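Local atomic coordinates of probable ribosomal RNA small subunit methyltransferase (Thermus thermophilus, PDB entry 3DMH), a protein that transfers a methyl group from S-adenosylmethionine to the N2 atom of a guanosine in the 16S rRNA of the small ribosomal subunit. Residues D288-L293 / V323-A328; K345-L350 / G355-L360. All coordinates share one frame; numbering follows the deposited sequence.

Contact 1 of 2, residues D288-L293 / V323-A328. With SAM (S-adenosylmethionine), chain D.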
loop_
_atom_site.group_PDB
_atom_site.type_symbol
_atom_site.label_atom_id
_atom_site.label_comp_id
_atom_site.label_asym_id
_atom_site.label_seq_id
_atom_site.Cartn_x
_atom_site.Cartn_y
_atom_site.Cartn_z
ATOM N N ASP A 288 3.312 -9.073 0.950
ATOM C CA ASP A 288 2.002 -9.035 1.605
ATOM C C ASP A 288 2.211 -9.705 2.965
ATOM O O ASP A 288 2.368 -10.922 3.038
ATOM C CB ASP A 288 0.982 -9.816 0.764
ATOM C CG ASP A 288 -0.405 -9.869 1.396
ATOM O OD1 ASP A 288 -0.657 -9.100 2.348
ATOM O OD2 ASP A 288 -1.237 -10.672 0.910
ATOM N N VAL A 289 2.297 -8.893 4.014
ATOM C CA VAL A 289 2.662 -9.352 5.365
ATOM C C VAL A 289 3.975 -10.158 5.230
ATOM O O VAL A 289 4.965 -9.621 4.707
ATOM C CB VAL A 289 1.500 -10.088 6.127
ATOM C CG1 VAL A 289 1.806 -10.147 7.617
ATOM C CG2 VAL A 289 0.190 -9.318 5.971
ATOM N N ASP A 290 4.010 -11.414 5.659
ATOM C CA ASP A 290 5.253 -12.184 5.597
ATOM C C ASP A 290 5.371 -13.091 4.381
ATOM O O ASP A 290 6.187 -14.016 4.367
ATOM C CB ASP A 290 5.430 -13.023 6.868
ATOM C CG ASP A 290 4.302 -14.013 7.086
ATOM O OD1 ASP A 290 3.187 -13.825 6.540
ATOM O OD2 ASP A 290 4.508 -14.996 7.830
ATOM N N GLU A 291 4.576 -12.817 3.350
ATOM C CA GLU A 291 4.559 -13.659 2.149
ATOM C C GLU A 291 5.943 -13.862 1.534
ATOM O O GLU A 291 6.258 -14.949 1.028
ATOM C CB GLU A 291 3.589 -13.035 1.138
ATOM C CG GLU A 291 3.615 -13.587 -0.255
ATOM C CD GLU A 291 4.205 -12.633 -1.247
ATOM O OE1 GLU A 291 4.332 -11.413 -0.952
ATOM O OE2 GLU A 291 4.530 -13.124 -2.344
ATOM N N ALA A 292 6.768 -12.814 1.593
ATOM C CA ALA A 292 8.102 -12.854 0.965
ATOM C C ALA A 292 9.133 -13.656 1.755
ATOM O O ALA A 292 10.208 -13.966 1.227
ATOM C CB ALA A 292 8.623 -11.442 0.753
ATOM N N LEU A 293 8.832 -13.977 3.014
ATOM C CA LEU A 293 9.817 -14.649 3.873
ATOM C C LEU A 293 9.811 -16.142 3.633
ATOM O O LEU A 293 8.824 -16.707 3.141
ATOM C CB LEU A 293 9.557 -14.375 5.357
ATOM C CG LEU A 293 9.414 -12.916 5.804
ATOM C CD1 LEU A 293 9.191 -12.843 7.292
ATOM C CD2 LEU A 293 10.582 -12.025 5.396
ATOM N N VAL A 323 -0.468 -9.248 13.908
ATOM C CA VAL A 323 -0.335 -9.809 15.259
ATOM C C VAL A 323 -0.113 -11.315 15.189
ATOM O O VAL A 323 0.768 -11.823 15.861
ATOM C CB VAL A 323 -1.572 -9.513 16.090
ATOM C CG1 VAL A 323 -1.492 -10.198 17.480
ATOM C CG2 VAL A 323 -1.697 -8.030 16.261
ATOM N N ASN A 324 -0.903 -12.006 14.363
ATOM C CA ASN A 324 -0.772 -13.472 14.256
ATOM C C ASN A 324 0.607 -13.827 13.723
ATOM O O ASN A 324 1.259 -14.758 14.210
ATOM C CB ASN A 324 -1.847 -14.071 13.340
ATOM C CG ASN A 324 -3.260 -13.811 13.837
ATOM O OD1 ASN A 324 -3.483 -13.530 15.015
ATOM N ND2 ASN A 324 -4.228 -13.901 12.929
ATOM N N VAL A 325 1.059 -13.068 12.721
ATOM C CA VAL A 325 2.375 -13.320 12.148
ATOM C C VAL A 325 3.495 -13.032 13.163
ATOM O O VAL A 325 4.430 -13.809 13.284
ATOM C CB VAL A 325 2.543 -12.564 10.806
ATOM C CG1 VAL A 325 4.005 -12.545 10.353
ATOM C CG2 VAL A 325 1.667 -13.215 9.746
ATOM N N ALA A 326 3.375 -11.941 13.924
ATOM C CA ALA A 326 4.378 -11.605 14.919
ATOM C C ALA A 326 4.569 -12.747 15.914
ATOM O O ALA A 326 5.704 -13.128 16.240
ATOM C CB ALA A 326 3.985 -10.335 15.646
ATOM N N ALA A 327 3.462 -13.291 16.405
ATOM C CA ALA A 327 3.528 -14.409 17.349
ATOM C C ALA A 327 4.234 -15.619 16.734
ATOM O O ALA A 327 5.045 -16.292 17.393
ATOM C CB ALA A 327 2.126 -14.784 17.800
ATOM N N ALA A 328 3.919 -15.889 15.471
ATOM C CA ALA A 328 4.437 -17.053 14.769
ATOM C C ALA A 328 5.901 -16.919 14.351
ATOM O O ALA A 328 6.609 -17.926 14.235
ATOM C CB ALA A 328 3.555 -17.373 13.549
HETATM N N SAM D . 6.161 1.630 9.753
HETATM C CA SAM D . 5.840 2.915 9.042
HETATM C C SAM D . 5.828 4.044 10.050
HETATM O O SAM D . 5.827 3.710 11.243
HETATM O OXT SAM D . 5.782 5.222 9.657
HETATM C CB SAM D . 4.468 2.851 8.366
HETATM C CG SAM D . 3.280 2.585 9.295
HETATM S SD SAM D . 1.700 2.655 8.390
HETATM C CE SAM D . 0.527 2.995 9.734
HETATM C "C5'" SAM D . 1.273 0.930 8.016
HETATM C "C4'" SAM D . 2.063 0.380 6.839
HETATM O "O4'" SAM D . 1.535 -0.925 6.617
HETATM C "C3'" SAM D . 1.925 1.177 5.534
HETATM O "O3'" SAM D . 3.192 1.553 5.010
HETATM C "C2'" SAM D . 1.162 0.216 4.617
HETATM O "O2'" SAM D . 1.428 0.358 3.235
HETATM C "C1'" SAM D . 1.614 -1.113 5.218
HETATM N N9 SAM D . 0.758 -2.209 4.804
HETATM C C8 SAM D . -0.604 -2.196 4.513
HETATM N N7 SAM D . -1.000 -3.453 4.197
HETATM C C5 SAM D . 0.111 -4.267 4.267
HETATM C C6 SAM D . 0.329 -5.626 4.011
HETATM N N6 SAM D . -0.662 -6.422 3.587
HETATM N N1 SAM D . 1.601 -6.118 4.192
HETATM C C2 SAM D . 2.641 -5.311 4.596
HETATM N N3 SAM D . 2.466 -3.947 4.801
HETATM C C4 SAM D . 1.211 -3.469 4.645
#

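Contact 2 of 2, residues K345-L350 / G355-L360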
loop_
_atom_site.group_PDB
_atom_site.type_symbol
_atom_site.label_atom_id
_atom_site.label_comp_id
_atom_site.label_asym_id
_atom_site.label_seq_id
_atom_site.Cartn_x
_atom_site.Cartn_y
_atom_site.Cartn_z
ATOM N N LYS A 345 -9.038 -2.456 19.744
ATOM C CA LYS A 345 -9.093 -3.586 20.659
ATOM C C LYS A 345 -8.004 -4.640 20.416
ATOM O O LYS A 345 -8.292 -5.813 20.196
ATOM C CB LYS A 345 -10.504 -4.187 20.647
ATOM C CG LYS A 345 -11.575 -3.172 21.004
ATOM C CD LYS A 345 -12.970 -3.748 20.855
ATOM C CE LYS A 345 -14.018 -2.666 21.038
ATOM N NZ LYS A 345 -15.398 -3.182 20.776
ATOM N N TYR A 346 -6.746 -4.219 20.484
ATOM C CA TYR A 346 -5.616 -5.147 20.272
ATOM C C TYR A 346 -5.357 -6.062 21.460
ATOM O O TYR A 346 -4.825 -7.154 21.299
ATOM C CB TYR A 346 -4.339 -4.381 19.942
ATOM C CG TYR A 346 -4.288 -3.895 18.520
ATOM C CD1 TYR A 346 -3.952 -4.759 17.484
ATOM C CD2 TYR A 346 -4.564 -2.568 18.212
ATOM C CE1 TYR A 346 -3.912 -4.302 16.172
ATOM C CE2 TYR A 346 -4.534 -2.104 16.901
ATOM C CZ TYR A 346 -4.199 -2.976 15.892
ATOM O OH TYR A 346 -4.159 -2.494 14.593
ATOM N N GLU A 347 -5.737 -5.607 22.648
ATOM C CA GLU A 347 -5.467 -6.338 23.882
ATOM C C GLU A 347 -5.913 -7.799 23.816
ATOM O O GLU A 347 -5.093 -8.684 24.065
ATOM C CB GLU A 347 -6.095 -5.626 25.082
ATOM C CG GLU A 347 -5.411 -4.319 25.435
ATOM C CD GLU A 347 -5.916 -3.126 24.643
ATOM O OE1 GLU A 347 -6.798 -3.282 23.771
ATOM O OE2 GLU A 347 -5.425 -2.016 24.918
ATOM N N PRO A 348 -7.199 -8.055 23.482
ATOM C CA PRO A 348 -7.605 -9.467 23.401
ATOM C C PRO A 348 -6.825 -10.290 22.376
ATOM O O PRO A 348 -6.592 -11.481 22.611
ATOM C CB PRO A 348 -9.094 -9.401 23.028
ATOM C CG PRO A 348 -9.336 -8.014 22.558
ATOM C CD PRO A 348 -8.337 -7.146 23.247
ATOM N N LEU A 349 -6.425 -9.672 21.263
ATOM C CA LEU A 349 -5.641 -10.362 20.229
ATOM C C LEU A 349 -4.264 -10.781 20.737
ATOM O O LEU A 349 -3.814 -11.908 20.481
ATOM C CB LEU A 349 -5.459 -9.493 18.970
ATOM C CG LEU A 349 -6.665 -8.951 18.203
ATOM C CD1 LEU A 349 -6.177 -8.192 16.962
ATOM C CD2 LEU A 349 -7.633 -10.054 17.803
ATOM N N LEU A 350 -3.593 -9.881 21.459
ATOM C CA LEU A 350 -2.276 -10.199 22.003
ATOM C C LEU A 350 -2.365 -11.262 23.101
ATOM O O LEU A 350 -1.522 -12.149 23.175
ATOM C CB LEU A 350 -1.547 -8.930 22.486
ATOM C CG LEU A 350 -0.716 -8.200 21.408
ATOM C CD1 LEU A 350 -1.585 -7.381 20.444
ATOM C CD2 LEU A 350 0.309 -7.273 22.095
ATOM N N GLY A 355 -0.479 -15.009 25.127
ATOM C CA GLY A 355 -0.856 -15.456 26.462
ATOM C C GLY A 355 -0.909 -14.337 27.491
ATOM O O GLY A 355 -1.567 -14.468 28.529
ATOM N N ALA A 356 -0.201 -13.243 27.204
ATOM C CA ALA A 356 -0.137 -12.073 28.075
ATOM C C ALA A 356 0.366 -10.874 27.280
ATOM O O ALA A 356 0.914 -11.038 26.188
ATOM C CB ALA A 356 0.787 -12.333 29.268
ATOM N N PHE A 357 0.173 -9.677 27.825
ATOM C CA PHE A 357 0.693 -8.453 27.211
ATOM C C PHE A 357 0.899 -7.382 28.280
ATOM O O PHE A 357 0.388 -7.498 29.395
ATOM C CB PHE A 357 -0.261 -7.935 26.114
ATOM C CG PHE A 357 -1.519 -7.331 26.661
ATOM C CD1 PHE A 357 -1.619 -5.950 26.865
ATOM C CD2 PHE A 357 -2.592 -8.145 27.024
ATOM C CE1 PHE A 357 -2.774 -5.391 27.407
ATOM C CE2 PHE A 357 -3.756 -7.596 27.564
ATOM C CZ PHE A 357 -3.845 -6.213 27.765
ATOM N N GLN A 358 1.649 -6.342 27.931
ATOM C CA GLN A 358 1.825 -5.180 28.791
ATOM C C GLN A 358 1.528 -3.921 27.987
ATOM O O GLN A 358 1.637 -3.928 26.756
ATOM C CB GLN A 358 3.251 -5.135 29.346
ATOM C CG GLN A 358 3.645 -6.398 30.122
ATOM C CD GLN A 358 5.043 -6.324 30.690
ATOM O OE1 GLN A 358 5.414 -5.338 31.324
ATOM N NE2 GLN A 358 5.826 -7.374 30.473
ATOM N N THR A 359 1.121 -2.868 28.687
ATOM C CA THR A 359 0.891 -1.566 28.089
ATOM C C THR A 359 2.012 -0.652 28.540
ATOM O O THR A 359 2.083 -0.264 29.718
ATOM C CB THR A 359 -0.474 -0.974 28.498
ATOM O OG1 THR A 359 -1.510 -1.918 28.193
ATOM C CG2 THR A 359 -0.737 0.340 27.767
ATOM N N LEU A 360 2.903 -0.328 27.611
ATOM C CA LEU A 360 4.096 0.452 27.950
ATOM C C LEU A 360 3.850 1.954 27.912
ATOM O O LEU A 360 4.520 2.716 28.607
ATOM C CB LEU A 360 5.260 0.092 27.017
ATOM C CG LEU A 360 5.583 -1.397 26.830
ATOM C CD1 LEU A 360 6.769 -1.572 25.913
ATOM C CD2 LEU A 360 5.854 -2.079 28.173
HETATM O O HOH W 1 -4.079 -1.424 27.270
#

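Contact 1 of 2, residues D288-L293 / V323-A328
Val289 and Asp290, in the loop after strand 283-286, meet a single residue of helix 317-329, Val325. The apolar part is small: Val289 CG1 lies 3.7 Å from Val325 CG2, the two branched side chains crossing at a slant. A chi1 of -163° swings Val289 CG1 away from the backbone N and onto the helix, and leaves CG2 for the cofactor, 3.8 Å from N6 of S-adenosylmethionine.

Asp290 comes at Val325 from the opposite direction, and its carboxylate rests on both methyls by van der Waals contact alone: OD1 is 3.6 Å from Val325 CG2, and OD2 equally far from CG1. The polar needs of this buried group are met elsewhere, OD1 by a hydrogen bond with His9 and OD2 by a salt bridge with Arg329.

Hydrogen bonds belong to the loop and the adenine. Val289 N donates to N1 of the cofactor at 2.9 Å, and cofactor N6 donates to Asp288 OD1 at 3.0 Å, a pairing familiar from class I methyltransferases. A type II' turn from Asp288 to Glu291 presents both groups, closed by Glu291 N to Asp288 O and braced by Asp288 N, which gives Glu291 OE1 a nearly straight bond (171°) on its anti lone pair. Asp288 OD2 also forms salt bridges with Arg80 and Lys24.

The chemistry implies a division of labour: one donor and one acceptor match N1 and N6 of the adenine, while the Val325 methyls pack on Val289 CG1 and the Asp290 carboxylate without taking part in any hydrogen bond.

Contact 2 of 2, residues K345-L350 / G355-L360
Phe357 folds back against Glu347 and Leu350 where helix 346-354 turns into strand 358-362, the helix-to-edge-strand connection near the end of the Rossmann-like methyltransferase sheet. Gly355 makes the exit from the helix with a positive phi, a conformation in which a CB would collide with the carbonyl oxygen of the residue before.

The tight part is the end of the phenyl ring. Its CZ comes 3.4 Å from Glu347 CG and 3.6 Å from Glu347 CB, so the aliphatic stem of the glutamate, not its charged end, does the touching. Glu347 CA lies over one face near its margin, 4.2 Å from the plane of the Phe357 ring. The ring gets there because Phe357 CG sits between its backbone N and carbonyl carbon (chi1 73°), which swings it back over the helix. At its root the fit is slacker: Phe357 CB is 4.0 Å from Leu350 CB. Leu350 itself continues inward to Val323 of helix 317-329. Replacing Phe357 with an alanine would probably strip the cover from the stem of Glu347 and leave that side chain freer to turn.

The looser side is polar and faces solvent. No direct hydrogen bond joins the two segments; even Leu350 O and Gly355 N remain 3.6 Å apart. Glu347 bends at chi2 (85°), carrying its carboxylate past the ring with the two planes 70° apart, and OE2 forms a salt bridge with Lys366 of the neighbouring strand. Beyond the ring a water spans the gap, donating to Glu347 OE2 at 2.8 Å and hydrogen-bonded, also at 2.8 Å, to Thr359 OG1.

In the fold
Both contacts belong to the cofactor-binding methyltransferase domain, their centres 18 Å apart, and they follow one another along the chain. Helix 317-329 joins them: while Val325 faces the adenine loop, Val323 turns to helix 346-354, its CG1 lying 4.1 Å from Leu350 CD1 and its CG2 close to the Tyr346 ring. Contact 1 borders the pocket directly, since Asp288 and Val289 are hydrogen-bonded to the adenine; the Val289 side chain is about 10 Å from that of Glu262, which also binds the cofactor. Contact 2 lies farther out at the surface: the Glu347 side chain is about 11 Å from the bound guanosine and about 9 Å from the side chain of Asn341, which binds it.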